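Local coordinates for acyl-CoA thioester hydrolase HI0827 (Haemophilus influenzae Rd KW20, PDB 3BJK), which probably hydrolyses the thioester bond of a broad range of acyl-coenzyme A substrates, working as a hexamer built as a trimer of dimers, at residues C[40-45]-C[94-99]. The protein carries 1 engineered substitution. Residues are numbered along the deposited sequence; the frame is centred on the assembly and turned at random.
Sequences SQMAMG and IKVEVW. Engineered in segment 40-45: Ala43 (natural residue Asp).
Met42 projects from the helix of the hotdog fold onto Val96 and Val98, two valines on the concave face of the antiparallel sheet that wraps around helix 35-54. The methionine chain lies across the pair. Its CG does most of the touching, 3.7 Å from Val96 CG1 and only 3.4 Å from Val98 CG2, the latter tighter than ordinary van der Waals contact between carbons. Against Val98 the two side chains run at about a right angle, and the sulfur continues over the same methyl, with Met42 SD 3.7 Å from Val98 CG2. Val96 is crossed obliquely, and its CG1, anti to the backbone N (chi1 177°), lies against Met42 CB as well as CG. The bend at chi3 (-74°) carries CE away from Val98 CG2, beyond the sulfur. On the neighbouring strand 111-123, Thr115 and Phe119 also pack on Met42, whereas Val98 touches Val78 and Cys80 of strand 77-87, so this apolar layer spans the middle of the sheet. Ala43, an engineered residue that is Asp in the natural protein, points away from the strand and packs on Met39 of the second subunit. On the other face of the sheet, Glu97 is held by a salt bridge from its OE2 to Arg10, while Trp99 NE1 donates a nearly straight 2.8 Å hydrogen bond to Glu97 OE1; the oxygen lies in the indole plane but is approached from above the carboxylate plane, 40° out of it.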
ATOM      1  N   SER C  40       0.623 -14.012   3.622  1.00 32.23           N
ATOM      2  CA  SER C  40      -0.539 -13.198   3.976  1.00 32.82           C
ATOM      3  C   SER C  40      -1.804 -13.722   3.356  1.00 32.57           C
ATOM      4  O   SER C  40      -2.837 -13.795   4.046  1.00 31.43           O
ATOM      5  CB  SER C  40      -0.360 -11.745   3.549  1.00 32.58           C
ATOM      6  OG  SER C  40       0.682 -11.155   4.256  1.00 37.92           O
ATOM      7  N   GLN C  41      -1.737 -14.100   2.061  1.00 32.06           N
ATOM      8  CA  GLN C  41      -2.902 -14.702   1.356  1.00 31.59           C
ATOM      9  C   GLN C  41      -3.314 -16.002   2.057  1.00 31.11           C
ATOM     10  O   GLN C  41      -4.474 -16.220   2.348  1.00 31.73           O
ATOM     11  CB  GLN C  41      -2.559 -14.998  -0.133  1.00 31.81           C
ATOM     12  CG  GLN C  41      -2.474 -13.800  -0.971  1.00 33.60           C
ATOM     13  CD  GLN C  41      -3.810 -13.085  -1.161  1.00 36.65           C
ATOM     14  OE1 GLN C  41      -3.936 -11.998  -0.707  1.00 37.14           O
ATOM     15  NE2 GLN C  41      -4.825 -13.736  -1.776  1.00 37.47           N
ATOM     16  N   MET C  42      -2.354 -16.869   2.352  1.00 31.91           N
ATOM     17  CA  MET C  42      -2.634 -18.129   3.093  1.00 32.49           C
ATOM     18  C   MET C  42      -3.246 -17.848   4.436  1.00 32.33           C
ATOM     19  O   MET C  42      -4.215 -18.483   4.782  1.00 32.55           O
ATOM     20  CB  MET C  42      -1.383 -18.975   3.254  1.00 31.73           C
ATOM     21  CG  MET C  42      -0.804 -19.500   1.901  1.00 33.40           C
ATOM     22  SD  MET C  42       0.456 -20.774   2.085  1.00 36.94           S
ATOM     23  CE  MET C  42       1.815 -19.800   2.642  1.00 39.70           C
ATOM     24  N   ALA C  43      -2.701 -16.851   5.152  1.00 33.14           N
ATOM     25  CA  ALA C  43      -3.214 -16.444   6.457  1.00 33.33           C
ATOM     26  C   ALA C  43      -4.667 -15.953   6.432  1.00 34.22           C
ATOM     27  O   ALA C  43      -5.520 -16.336   7.320  1.00 33.12           O
ATOM     28  CB  ALA C  43      -2.344 -15.362   7.015  1.00 33.39           C
ATOM     29  N   MET C  44      -4.946 -15.076   5.468  1.00 32.45           N
ATOM     30  CA  MET C  44      -6.259 -14.523   5.295  1.00 34.12           C
ATOM     31  C   MET C  44      -7.266 -15.589   4.892  1.00 31.83           C
ATOM     32  O   MET C  44      -8.368 -15.680   5.489  1.00 29.79           O
ATOM     33  CB  MET C  44      -6.183 -13.412   4.259  1.00 34.48           C
ATOM     34  CG  MET C  44      -7.468 -12.883   3.746  1.00 36.84           C
ATOM     35  SD  MET C  44      -7.233 -11.332   2.832  1.00 43.57           S
ATOM     36  CE  MET C  44      -5.951 -10.527   3.679  1.00 39.38           C
ATOM     37  N   GLY C  45      -6.875 -16.408   3.905  1.00 29.64           N
ATOM     38  CA  GLY C  45      -7.709 -17.489   3.440  1.00 30.56           C
ATOM     39  C   GLY C  45      -8.017 -18.504   4.510  1.00 30.03           C
ATOM     40  O   GLY C  45      -9.161 -18.816   4.803  1.00 31.00           O
ATOM     41  N   ILE C  94      -5.741 -26.090   9.868  1.00 28.82           N
ATOM     42  CA  ILE C  94      -6.166 -26.016   8.492  1.00 28.94           C
ATOM     43  C   ILE C  94      -4.910 -26.159   7.629  1.00 30.23           C
ATOM     44  O   ILE C  94      -3.943 -25.442   7.843  1.00 30.07           O
ATOM     45  CB  ILE C  94      -6.924 -24.702   8.142  1.00 30.09           C
ATOM     46  CG1 ILE C  94      -8.272 -24.674   8.843  1.00 30.42           C
ATOM     47  CG2 ILE C  94      -7.096 -24.592   6.604  1.00 30.38           C
ATOM     48  CD1 ILE C  94      -8.944 -23.441   8.869  1.00 30.08           C
ATOM     49  N   LYS C  95      -4.919 -27.104   6.695  1.00 30.71           N
ATOM     50  CA  LYS C  95      -3.893 -27.122   5.623  1.00 31.61           C
ATOM     51  C   LYS C  95      -4.328 -26.226   4.446  1.00 31.97           C
ATOM     52  O   LYS C  95      -5.448 -26.371   3.908  1.00 32.02           O
ATOM     53  CB  LYS C  95      -3.628 -28.536   5.162  1.00 32.63           C
ATOM     54  CG  LYS C  95      -2.377 -28.671   4.214  1.00 35.62           C
ATOM     55  CD  LYS C  95      -2.321 -30.054   3.670  1.00 40.66           C
ATOM     56  CE  LYS C  95      -1.031 -30.313   2.867  1.00 43.24           C
ATOM     57  NZ  LYS C  95      -0.398 -29.082   2.460  1.00 46.44           N
ATOM     58  N   VAL C  96      -3.456 -25.297   4.056  1.00 31.92           N
ATOM     59  CA  VAL C  96      -3.688 -24.393   2.919  1.00 32.39           C
ATOM     60  C   VAL C  96      -2.726 -24.742   1.788  1.00 32.03           C
ATOM     61  O   VAL C  96      -1.534 -24.966   2.046  1.00 32.16           O
ATOM     62  CB  VAL C  96      -3.484 -22.922   3.370  1.00 33.11           C
ATOM     63  CG1 VAL C  96      -3.641 -21.929   2.208  1.00 33.58           C
ATOM     64  CG2 VAL C  96      -4.441 -22.588   4.500  1.00 33.21           C
ATOM     65  N   GLU C  97      -3.254 -24.926   0.572  1.00 32.34           N
ATOM     66  CA  GLU C  97      -2.453 -25.009  -0.639  1.00 32.65           C
ATOM     67  C   GLU C  97      -2.755 -23.804  -1.527  1.00 32.56           C
ATOM     68  O   GLU C  97      -3.943 -23.399  -1.704  1.00 32.14           O
ATOM     69  CB  GLU C  97      -2.783 -26.214  -1.445  1.00 32.88           C
ATOM     70  CG  GLU C  97      -2.619 -27.553  -0.730  1.00 34.50           C
ATOM     71  CD  GLU C  97      -2.792 -28.740  -1.678  1.00 38.85           C
ATOM     72  OE1 GLU C  97      -3.539 -28.638  -2.696  1.00 37.56           O
ATOM     73  OE2 GLU C  97      -2.186 -29.803  -1.400  1.00 42.23           O
ATOM     74  N   VAL C  98      -1.669 -23.213  -2.023  1.00 32.72           N
ATOM     75  CA  VAL C  98      -1.692 -22.144  -3.041  1.00 32.29           C
ATOM     76  C   VAL C  98      -1.407 -22.668  -4.404  1.00 31.74           C
ATOM     77  O   VAL C  98      -0.418 -23.363  -4.626  1.00 29.35           O
ATOM     78  CB  VAL C  98      -0.733 -20.994  -2.726  1.00 32.98           C
ATOM     79  CG1 VAL C  98      -0.966 -19.865  -3.701  1.00 32.32           C
ATOM     80  CG2 VAL C  98      -0.930 -20.497  -1.303  1.00 33.07           C
ATOM     81  N   TRP C  99      -2.351 -22.380  -5.300  1.00 31.28           N
ATOM     82  CA  TRP C  99      -2.331 -22.840  -6.647  1.00 31.91           C
ATOM     83  C   TRP C  99      -2.416 -21.607  -7.556  1.00 31.58           C
ATOM     84  O   TRP C  99      -3.091 -20.625  -7.240  1.00 31.99           O
ATOM     85  CB  TRP C  99      -3.535 -23.763  -6.904  1.00 32.19           C
ATOM     86  CG  TRP C  99      -3.425 -25.159  -6.316  1.00 30.28           C
ATOM     87  CD1 TRP C  99      -3.606 -25.536  -4.998  1.00 29.88           C
ATOM     88  CD2 TRP C  99      -3.154 -26.338  -7.033  1.00 28.08           C
ATOM     89  NE1 TRP C  99      -3.443 -26.870  -4.877  1.00 31.02           N
ATOM     90  CE2 TRP C  99      -3.159 -27.403  -6.102  1.00 28.89           C
ATOM     91  CE3 TRP C  99      -2.891 -26.615  -8.387  1.00 29.46           C
ATOM     92  CZ2 TRP C  99      -2.904 -28.709  -6.476  1.00 30.74           C
ATOM     93  CZ3 TRP C  99      -2.636 -27.926  -8.757  1.00 31.77           C
ATOM     94  CH2 TRP C  99      -2.657 -28.961  -7.801  1.00 31.02           C
TER